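Local coordinates for transcriptional regulatory protein (Chlamydia trachomatis, PDB 3Q7R) that may be a global activator of transcription and binds a cis-acting element of its own promoter, a pair of like half-sites separated by a short spacer, at residues L61-R66 with L92-W97; C56-L61 with V78-F83; H14-S19 with D52-E57. One frame throughout, in Å; residues are numbered along the deposited sequence.

Interaction 1: L61-R66 with L92-W97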
loop_
_atom_site.group_PDB
_atom_site.type_symbol
_atom_site.label_atom_id
_atom_site.label_comp_id
_atom_site.label_asym_id
_atom_site.label_seq_id
_atom_site.Cartn_x
_atom_site.Cartn_y
_atom_site.Cartn_z
ATOM N N LEU A 61 9.247 12.007 -6.591
ATOM C CA LEU A 61 9.912 11.334 -5.437
ATOM C C LEU A 61 11.412 11.167 -5.753
ATOM O O LEU A 61 11.788 10.457 -6.685
ATOM C CB LEU A 61 9.347 9.947 -5.245
ATOM C CG LEU A 61 9.870 9.295 -3.955
ATOM C CD1 LEU A 61 9.291 9.853 -2.662
ATOM C CD2 LEU A 61 9.511 7.783 -4.066
ATOM N N PRO A 62 12.275 11.875 -5.050
ATOM C CA PRO A 62 13.716 11.650 -5.341
ATOM C C PRO A 62 14.112 10.172 -5.235
ATOM O O PRO A 62 13.681 9.439 -4.344
ATOM C CB PRO A 62 14.426 12.392 -4.193
ATOM C CG PRO A 62 13.423 13.454 -3.778
ATOM C CD PRO A 62 12.079 12.757 -3.891
ATOM N N ARG A 63 14.967 9.749 -6.160
ATOM C CA ARG A 63 15.250 8.316 -6.234
ATOM C C ARG A 63 16.173 7.845 -5.126
ATOM O O ARG A 63 16.230 6.634 -4.910
ATOM C CB ARG A 63 15.927 8.018 -7.562
ATOM C CG ARG A 63 14.916 7.890 -8.717
ATOM C CD ARG A 63 14.267 6.455 -8.641
ATOM N NE ARG A 63 15.306 5.521 -9.078
ATOM C CZ ARG A 63 15.596 5.295 -10.357
ATOM N NH1 ARG A 63 14.901 5.917 -11.317
ATOM N NH2 ARG A 63 16.588 4.453 -10.698
ATOM N N GLU A 64 16.869 8.783 -4.480
ATOM C CA GLU A 64 17.892 8.417 -3.477
ATOM C C GLU A 64 17.209 8.166 -2.094
ATOM O O GLU A 64 17.744 7.459 -1.254
ATOM C CB GLU A 64 18.949 9.534 -3.388
ATOM C CG GLU A 64 19.579 9.875 -4.749
ATOM C CD GLU A 64 18.701 10.794 -5.630
ATOM O OE1 GLU A 64 17.695 11.381 -5.128
ATOM O OE2 GLU A 64 19.028 10.911 -6.844
ATOM N N ILE A 65 16.033 8.709 -1.862
ATOM C CA ILE A 65 15.566 8.731 -0.482
ATOM C C ILE A 65 14.874 7.445 0.000
ATOM O O ILE A 65 14.473 6.592 -0.758
ATOM C CB ILE A 65 14.650 9.959 -0.187
ATOM C CG1 ILE A 65 13.323 9.801 -0.903
ATOM C CG2 ILE A 65 15.452 11.279 -0.547
ATOM C CD1 ILE A 65 12.191 10.820 -0.334
ATOM N N ARG A 66 14.797 7.281 1.311
ATOM C CA ARG A 66 14.204 6.077 1.876
ATOM C C ARG A 66 13.242 6.431 2.999
ATOM O O ARG A 66 13.313 7.516 3.576
ATOM C CB ARG A 66 15.281 5.201 2.640
ATOM C CG ARG A 66 16.428 4.700 1.832
ATOM C CD ARG A 66 17.373 3.852 2.707
ATOM N NE ARG A 66 16.718 2.656 3.154
ATOM C CZ ARG A 66 16.424 1.649 2.329
ATOM N NH1 ARG A 66 16.736 1.762 1.042
ATOM N NH2 ARG A 66 15.803 0.554 2.796
ATOM N N LEU A 92 9.361 -0.655 -2.700
ATOM C CA LEU A 92 9.049 -1.432 -1.501
ATOM C C LEU A 92 10.322 -1.606 -0.640
ATOM O O LEU A 92 10.295 -1.509 0.598
ATOM C CB LEU A 92 8.492 -2.785 -1.898
ATOM C CG LEU A 92 7.119 -2.701 -2.614
ATOM C CD1 LEU A 92 6.837 -4.066 -3.324
ATOM C CD2 LEU A 92 5.960 -2.350 -1.623
ATOM N N ASP A 93 11.431 -1.863 -1.321
ATOM C CA ASP A 93 12.685 -2.093 -0.600
ATOM C C ASP A 93 13.190 -0.807 0.063
ATOM O O ASP A 93 13.913 -0.880 1.078
ATOM C CB ASP A 93 13.769 -2.620 -1.552
ATOM C CG ASP A 93 13.566 -4.098 -1.943
ATOM O OD1 ASP A 93 12.667 -4.748 -1.395
ATOM O OD2 ASP A 93 14.371 -4.570 -2.801
ATOM N N ARG A 94 12.820 0.349 -0.483
ATOM C CA ARG A 94 13.165 1.629 0.108
ATOM C C ARG A 94 12.190 2.054 1.217
ATOM O O ARG A 94 12.380 3.109 1.802
ATOM C CB ARG A 94 13.226 2.732 -0.983
ATOM C CG ARG A 94 14.479 2.596 -1.895
ATOM C CD ARG A 94 14.228 3.318 -3.271
ATOM N NE ARG A 94 14.000 4.710 -3.050
ATOM C CZ ARG A 94 13.395 5.550 -3.875
ATOM N NH1 ARG A 94 12.847 5.190 -5.075
ATOM N NH2 ARG A 94 13.302 6.799 -3.492
ATOM N N GLY A 95 11.155 1.250 1.473
ATOM C CA GLY A 95 10.199 1.533 2.539
ATOM C C GLY A 95 8.923 2.209 2.147
ATOM O O GLY A 95 8.132 2.597 3.028
ATOM N N PHE A 96 8.651 2.284 0.845
ATOM C CA PHE A 96 7.449 2.990 0.390
ATOM C C PHE A 96 6.380 2.022 -0.155
ATOM O O PHE A 96 6.608 1.338 -1.168
ATOM C CB PHE A 96 7.818 3.906 -0.777
ATOM C CG PHE A 96 8.840 4.951 -0.407
ATOM C CD1 PHE A 96 8.487 6.016 0.405
ATOM C CD2 PHE A 96 10.146 4.884 -0.903
ATOM C CE1 PHE A 96 9.452 7.007 0.733
ATOM C CE2 PHE A 96 11.084 5.880 -0.570
ATOM C CZ PHE A 96 10.718 6.923 0.281
ATOM N N TRP A 97 5.203 2.085 0.453
ATOM C CA TRP A 97 4.035 1.487 -0.140
ATOM C C TRP A 97 3.514 2.424 -1.254
ATOM O O TRP A 97 3.865 3.617 -1.289
ATOM C CB TRP A 97 2.947 1.234 0.957
ATOM C CG TRP A 97 1.709 0.528 0.461
ATOM C CD1 TRP A 97 0.405 0.959 0.564
ATOM C CD2 TRP A 97 1.648 -0.733 -0.202
ATOM N NE1 TRP A 97 -0.464 0.038 -0.016
ATOM C CE2 TRP A 97 0.263 -1.012 -0.485
ATOM C CE3 TRP A 97 2.611 -1.651 -0.588
ATOM C CZ2 TRP A 97 -0.154 -2.154 -1.153
ATOM C CZ3 TRP A 97 2.178 -2.832 -1.264
ATOM C CH2 TRP A 97 0.805 -3.049 -1.538
HETATM O O HOH W 1 11.872 7.578 -6.650
HETATM O O HOH W 2 16.695 -0.389 -0.783
#

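Interaction 2: C56-L61 with V78-F83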
loop_
_atom_site.group_PDB
_atom_site.type_symbol
_atom_site.label_atom_id
_atom_site.label_comp_id
_atom_site.label_asym_id
_atom_site.label_seq_id
_atom_site.Cartn_x
_atom_site.Cartn_y
_atom_site.Cartn_z
ATOM N N CYS A 56 3.100 11.211 -2.221
ATOM C CA CYS A 56 3.958 11.857 -3.227
ATOM C C CYS A 56 3.886 11.172 -4.575
ATOM O O CYS A 56 4.037 9.962 -4.633
ATOM C CB CYS A 56 5.413 11.748 -2.734
ATOM S SG CYS A 56 6.590 12.721 -3.722
ATOM N N GLU A 57 3.689 11.941 -5.642
ATOM C CA GLU A 57 3.804 11.363 -6.955
ATOM C C GLU A 57 5.195 10.743 -7.170
ATOM O O GLU A 57 6.236 11.348 -6.822
ATOM C CB GLU A 57 3.673 12.478 -7.996
ATOM C CG GLU A 57 2.283 13.086 -7.996
ATOM C CD GLU A 57 1.249 12.182 -8.608
ATOM O OE1 GLU A 57 1.563 11.077 -9.098
ATOM O OE2 GLU A 57 0.055 12.539 -8.549
ATOM N N TYR A 58 5.233 9.564 -7.792
ATOM C CA TYR A 58 6.524 8.959 -8.081
ATOM C C TYR A 58 7.396 9.912 -8.927
ATOM O O TYR A 58 8.615 10.000 -8.740
ATOM C CB TYR A 58 6.319 7.630 -8.789
ATOM C CG TYR A 58 7.630 6.896 -9.057
ATOM C CD1 TYR A 58 8.302 6.262 -7.993
ATOM C CD2 TYR A 58 8.175 6.859 -10.325
ATOM C CE1 TYR A 58 9.510 5.576 -8.229
ATOM C CE2 TYR A 58 9.395 6.183 -10.564
ATOM C CZ TYR A 58 10.007 5.529 -9.491
ATOM O OH TYR A 58 11.212 4.844 -9.736
ATOM N N SER A 59 6.786 10.613 -9.884
ATOM C CA SER A 59 7.559 11.570 -10.653
ATOM C C SER A 59 8.173 12.710 -9.855
ATOM O O SER A 59 9.034 13.436 -10.411
ATOM C CB SER A 59 6.744 12.170 -11.799
ATOM O OG SER A 59 6.364 11.172 -12.775
ATOM N N LEU A 60 7.765 12.884 -8.596
ATOM C CA LEU A 60 8.296 13.940 -7.737
ATOM C C LEU A 60 9.107 13.338 -6.592
ATOM O O LEU A 60 9.632 14.080 -5.744
ATOM C CB LEU A 60 7.210 14.832 -7.207
ATOM C CG LEU A 60 6.503 15.637 -8.304
ATOM C CD1 LEU A 60 5.225 16.344 -7.760
ATOM C CD2 LEU A 60 7.523 16.617 -8.900
ATOM N N LEU A 61 9.247 12.007 -6.591
ATOM C CA LEU A 61 9.912 11.334 -5.437
ATOM C C LEU A 61 11.412 11.167 -5.753
ATOM O O LEU A 61 11.788 10.457 -6.685
ATOM C CB LEU A 61 9.347 9.947 -5.245
ATOM C CG LEU A 61 9.870 9.295 -3.955
ATOM C CD1 LEU A 61 9.291 9.853 -2.662
ATOM C CD2 LEU A 61 9.511 7.783 -4.066
ATOM N N VAL A 78 3.294 6.496 -1.992
ATOM C CA VAL A 78 3.712 6.940 -3.329
ATOM C C VAL A 78 2.631 6.658 -4.379
ATOM O O VAL A 78 1.976 5.620 -4.337
ATOM C CB VAL A 78 5.022 6.235 -3.697
ATOM C CG1 VAL A 78 5.362 6.465 -5.161
ATOM C CG2 VAL A 78 6.133 6.680 -2.760
ATOM N N LEU A 79 2.412 7.604 -5.297
ATOM C CA LEU A 79 1.440 7.417 -6.372
ATOM C C LEU A 79 2.182 7.189 -7.684
ATOM O O LEU A 79 2.970 8.037 -8.115
ATOM C CB LEU A 79 0.545 8.636 -6.540
ATOM C CG LEU A 79 -0.127 9.130 -5.267
ATOM C CD1 LEU A 79 -1.119 10.306 -5.662
ATOM C CD2 LEU A 79 -0.853 7.943 -4.571
ATOM N N LEU A 80 1.933 6.052 -8.310
ATOM C CA LEU A 80 2.666 5.663 -9.544
ATOM C C LEU A 80 1.774 5.766 -10.776
ATOM O O LEU A 80 0.629 5.336 -10.742
ATOM C CB LEU A 80 3.083 4.179 -9.482
ATOM C CG LEU A 80 4.466 3.964 -8.958
ATOM C CD1 LEU A 80 4.666 2.507 -8.554
ATOM C CD2 LEU A 80 5.481 4.282 -10.088
ATOM N N ASP A 81 2.313 6.252 -11.887
ATOM C CA ASP A 81 1.509 6.258 -13.129
ATOM C C ASP A 81 1.419 4.880 -13.780
ATOM O O ASP A 81 0.518 4.660 -14.622
ATOM C CB ASP A 81 2.167 7.147 -14.191
ATOM C CG ASP A 81 2.107 8.634 -13.866
ATOM O OD1 ASP A 81 1.233 9.090 -13.109
ATOM O OD2 ASP A 81 2.869 9.400 -14.528
ATOM N N PHE A 82 2.347 3.982 -13.477
ATOM C CA PHE A 82 2.545 2.791 -14.303
ATOM C C PHE A 82 3.018 1.625 -13.435
ATOM O O PHE A 82 3.527 1.816 -12.306
ATOM C CB PHE A 82 3.650 3.074 -15.380
ATOM C CG PHE A 82 4.973 3.480 -14.746
ATOM C CD1 PHE A 82 5.859 2.505 -14.338
ATOM C CD2 PHE A 82 5.286 4.850 -14.527
ATOM C CE1 PHE A 82 7.054 2.854 -13.671
ATOM C CE2 PHE A 82 6.433 5.219 -13.851
ATOM C CZ PHE A 82 7.346 4.227 -13.438
ATOM N N PHE A 83 2.944 0.435 -14.019
ATOM C CA PHE A 83 3.531 -0.772 -13.475
ATOM C C PHE A 83 4.859 -1.083 -14.157
ATOM O O PHE A 83 4.936 -1.162 -15.421
ATOM C CB PHE A 83 2.626 -1.977 -13.709
ATOM C CG PHE A 83 3.292 -3.253 -13.317
ATOM C CD1 PHE A 83 3.434 -3.570 -11.984
ATOM C CD2 PHE A 83 3.875 -4.048 -14.248
ATOM C CE1 PHE A 83 4.077 -4.719 -11.612
ATOM C CE2 PHE A 83 4.515 -5.192 -13.871
ATOM C CZ PHE A 83 4.656 -5.490 -12.545
#

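Interaction 3: H14-S19 with D52-E57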
loop_
_atom_site.group_PDB
_atom_site.type_symbol
_atom_site.label_atom_id
_atom_site.label_comp_id
_atom_site.label_asym_id
_atom_site.label_seq_id
_atom_site.Cartn_x
_atom_site.Cartn_y
_atom_site.Cartn_z
ATOM N N HIS A 14 -2.685 15.696 9.537
ATOM C CA HIS A 14 -2.322 16.501 8.384
ATOM C C HIS A 14 -1.721 15.631 7.310
ATOM O O HIS A 14 -0.759 14.878 7.545
ATOM C CB HIS A 14 -1.251 17.558 8.754
ATOM C CG HIS A 14 -0.818 18.381 7.571
ATOM N ND1 HIS A 14 0.411 19.027 7.497
ATOM C CD2 HIS A 14 -1.450 18.665 6.401
ATOM C CE1 HIS A 14 0.512 19.638 6.333
ATOM N NE2 HIS A 14 -0.615 19.441 5.649
ATOM N N VAL A 15 -2.296 15.748 6.129
ATOM C CA VAL A 15 -1.804 15.027 4.947
ATOM C C VAL A 15 -1.275 16.037 3.935
ATOM O O VAL A 15 -1.996 16.986 3.596
ATOM C CB VAL A 15 -2.953 14.258 4.291
ATOM C CG1 VAL A 15 -2.430 13.505 3.082
ATOM C CG2 VAL A 15 -3.609 13.298 5.345
ATOM N N LEU A 16 -0.028 15.871 3.482
ATOM C CA LEU A 16 0.527 16.765 2.446
ATOM C C LEU A 16 0.594 15.966 1.150
ATOM O O LEU A 16 1.223 14.929 1.122
ATOM C CB LEU A 16 1.938 17.218 2.840
ATOM C CG LEU A 16 2.713 17.916 1.684
ATOM C CD1 LEU A 16 2.082 19.231 1.258
ATOM C CD2 LEU A 16 4.238 18.131 2.058
ATOM N N LEU A 17 -0.102 16.418 0.096
ATOM C CA LEU A 17 -0.037 15.806 -1.223
ATOM C C LEU A 17 0.990 16.563 -2.030
ATOM O O LEU A 17 0.856 17.782 -2.204
ATOM C CB LEU A 17 -1.396 15.903 -1.914
ATOM C CG LEU A 17 -1.448 15.377 -3.346
ATOM C CD1 LEU A 17 -1.302 13.823 -3.376
ATOM C CD2 LEU A 17 -2.816 15.767 -3.990
ATOM N N VAL A 18 1.999 15.843 -2.525
ATOM C CA VAL A 18 3.017 16.388 -3.397
ATOM C C VAL A 18 2.654 15.927 -4.815
ATOM O O VAL A 18 2.921 14.787 -5.191
ATOM C CB VAL A 18 4.385 15.901 -2.994
ATOM C CG1 VAL A 18 5.434 16.412 -4.028
ATOM C CG2 VAL A 18 4.729 16.434 -1.551
ATOM N N SER A 19 2.003 16.822 -5.547
ATOM C CA SER A 19 1.474 16.516 -6.853
ATOM C C SER A 19 1.113 17.800 -7.572
ATOM O O SER A 19 0.759 18.792 -6.960
ATOM C CB SER A 19 0.223 15.661 -6.682
ATOM O OG SER A 19 -0.306 15.232 -7.945
ATOM N N ASP A 52 1.549 14.194 9.120
ATOM C CA ASP A 52 1.496 12.779 9.505
ATOM C C ASP A 52 1.776 11.886 8.303
ATOM O O ASP A 52 2.433 10.828 8.432
ATOM C CB ASP A 52 0.126 12.451 10.075
ATOM C CG ASP A 52 -0.141 13.248 11.352
ATOM O OD1 ASP A 52 0.577 12.977 12.328
ATOM O OD2 ASP A 52 -0.998 14.135 11.339
ATOM N N LEU A 53 1.280 12.285 7.135
ATOM C CA LEU A 53 1.464 11.445 5.939
ATOM C C LEU A 53 1.784 12.386 4.783
ATOM O O LEU A 53 1.129 13.407 4.621
ATOM C CB LEU A 53 0.197 10.682 5.623
ATOM C CG LEU A 53 0.175 9.946 4.285
ATOM C CD1 LEU A 53 1.194 8.815 4.290
ATOM C CD2 LEU A 53 -1.274 9.416 4.061
ATOM N N VAL A 54 2.796 12.059 3.997
ATOM C CA VAL A 54 3.023 12.747 2.718
ATOM C C VAL A 54 2.679 11.784 1.600
ATOM O O VAL A 54 3.179 10.663 1.591
ATOM C CB VAL A 54 4.501 13.172 2.557
ATOM C CG1 VAL A 54 4.697 13.869 1.193
ATOM C CG2 VAL A 54 4.846 14.127 3.734
ATOM N N VAL A 55 1.803 12.198 0.681
ATOM C CA VAL A 55 1.398 11.331 -0.456
ATOM C C VAL A 55 2.136 11.944 -1.624
ATOM O O VAL A 55 1.918 13.107 -1.928
ATOM C CB VAL A 55 -0.109 11.401 -0.673
ATOM C CG1 VAL A 55 -0.473 10.562 -1.901
ATOM C CG2 VAL A 55 -0.840 10.822 0.540
ATOM N N CYS A 56 3.100 11.211 -2.221
ATOM C CA CYS A 56 3.958 11.857 -3.227
ATOM C C CYS A 56 3.886 11.172 -4.575
ATOM O O CYS A 56 4.037 9.962 -4.633
ATOM C CB CYS A 56 5.413 11.748 -2.734
ATOM S SG CYS A 56 6.590 12.721 -3.722
ATOM N N GLU A 57 3.689 11.941 -5.642
ATOM C CA GLU A 57 3.804 11.363 -6.955
ATOM C C GLU A 57 5.195 10.743 -7.170
ATOM O O GLU A 57 6.236 11.348 -6.822
ATOM C CB GLU A 57 3.673 12.478 -7.996
ATOM C CG GLU A 57 2.283 13.086 -7.996
ATOM C CD GLU A 57 1.249 12.182 -8.608
ATOM O OE1 GLU A 57 1.563 11.077 -9.098
ATOM O OE2 GLU A 57 0.055 12.539 -8.549
#

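Interaction 1: L61-R66 with L92-W97
Arg-94 reaches from the end of helix 85-93 to the loop after strand 51-57 and grips the carbonyl of Ile-65 side-on, NE and NH2 both donating to Ile-65 O at 3.0 Å. The oxygen lies within 5° of the guanidinium plane, and a bend at chi3 turns that edge toward the loop. NH2 makes a further, weak bond to Pro-62 O (2.8 Å), while Arg-63 O sits over one face of the group, 3.2 Å from Arg-94 CZ, without a hydrogen bond. A water bridges NH1 to Leu-61 O, and NH1 is also salt-bridged to Asp-90. In the reverse direction, Arg-66 NH2 donates to Asp-93 O (2.9 Å), which lies 29° out of the Arg-66 guanidinium plane; the Asp-93 carboxylate itself bonds Ser-110 of the second subunit. Apolar packing extends the contact: CD2 of Leu-61 lies over one face of the Phe-96 ring, 4.3 Å from CE2, and Ile-65 CG1 approaches Phe-96 CZ at 4.1 Å. Between Arg-94 and Phe-96, Gly-95 takes a positive phi (97°). It ends the helix in a Schellman motif, and this capped C-terminus is held to the loop after strand 51-57 of a CheY-like receiver fold.

Interaction 2: C56-L61 with V78-F83
Tyr-58 and Leu-79 meet through the backbone, Tyr-58 N donating to Leu-79 O at 2.7 Å, and Leu-79 N in turn donates to Cys-56 O at 2.9 Å. These two bonds flank Glu-57 in a parallel pairing that sets Cys-56 beside Val-78 and Glu-57 beside Leu-79. Tyr-58 is the hub of the side-chain packing. With CG anti to the backbone N (chi1 -177°), its ring runs alongside Leu-80, and one face receives Leu-80 CD2 in a CH-pi contact, 4.0 Å from the ring centroid. Val-78 CG1 comes to the ring's edge and touches Tyr-58 CB at 3.9 Å. Phe-82 approaches obliquely, its CZ 4.0 Å from Tyr-58 CE2 and the two ring planes 83° apart; Leu-80 CD2 also lies over a face of the Phe-82 ring.

A 3-10 turn at 58-60, with Leu-60 N bonded to Glu-57 O and Leu-61 N to Tyr-58 O, sets Leu-61 CD2 against Val-78 CG2 (3.8 Å). The Glu-57 carboxylate bends back at chi2 (-73°), bringing OE1 within 3.7 Å of Leu-79 CB. Arg-101 is salt-bridged to both Glu-57 OE1 and Asp-81 OD1, while OE2 is hydrogen-bonded to Ser-19 OG and His-21 ND1. This end of the sheet usually holds the phosphorylation site in CheY-like receivers, and Glu-57 probably occupies the position of the usual aspartate.

Strand 97-100 continues the sheet beyond Val-78 and Leu-80, strand 13-18 lies beyond Cys-56 and Glu-57, and helix 85-93 covers Tyr-58, Leu-61 and Leu-80 through Leu-91.

Interaction 3: H14-S19 with D52-E57
Asp-52 and His-14 begin the pairing with a reciprocal grip: Asp-52 N donates to His-14 O at 2.9 Å, and the Asp-52 carboxylate returns to His-14 N, OD2 accepting through its anti lone pair, also at 2.9 Å. Asp-52 marks a change of direction in the chain, and His-14 O takes a second, weak bond from Leu-53 N. At Leu-53 the parallel ladder is established. Its carbonyl accepts from Leu-16 N, and its CD2 lies 4.4 Å from Val-15 CG1. Val-54 projects to the face opposite Leu-53 and Val-15, shared with Leu-16, where its CG1, anti to the backbone N (chi1 179°), touches Val-18 CG2 at 3.8 Å; its CA-H also points to Leu-16 O.

Val-55 is bonded at both ends, its N donating to Leu-16 O and its O accepting from Val-18 N. Its two methyls divide their contacts: CG2 reaches back to Val-15 CG1 (4.0 Å) while CG1 meets Leu-17 CD1 (3.7 Å), so these branched side chains interleave along one face. Cys-56 follows on the face of Val-54, with SG 3.9 Å from Val-18 CG1. Glu-57 closes the ladder by donating from N to Val-18 O, and its OE2 accepts the hydroxyl hydrogen of Ser-19 OG at 2.8 Å, again on the anti lone pair. OE2 and Ser-19 OG are each tied to His-21 as well as to each other, through its ND1 and its backbone N, while OE1 is salt-bridged to Arg-101.

The two strands run nearly parallel, 12° apart, at the heart of the five-stranded sheet of the CheY-like receiver fold. Strand 37-42 flanks 13-18, strand 75-80 flanks 51-57, and helix 105-118 packs through Leu-116 on Val-15, Asp-52 and Leu-53.

Overall arrangement
The three contacts step across one receiver domain. Interactions 2 and 3 share Cys-56 and Glu-57 of strand 51-57, which pairs with 13-18 along one edge and 75-80 along the other; their centres are about 12 Å apart, and Leu-79 CG packs 3.7 Å from Val-55 CG1. Interactions 1 and 2 share Leu-61, with centres about 11 Å apart, and Trp-97 O lies 3.0 Å from Val-78 N, a probable hydrogen bond linking 92-97 to the sheet. Interaction 1 is the most involved with the second subunit, which is within reach of five of its residues against one in interaction 2: Trp-97 packs edge-to-face on Trp-97 of that subunit.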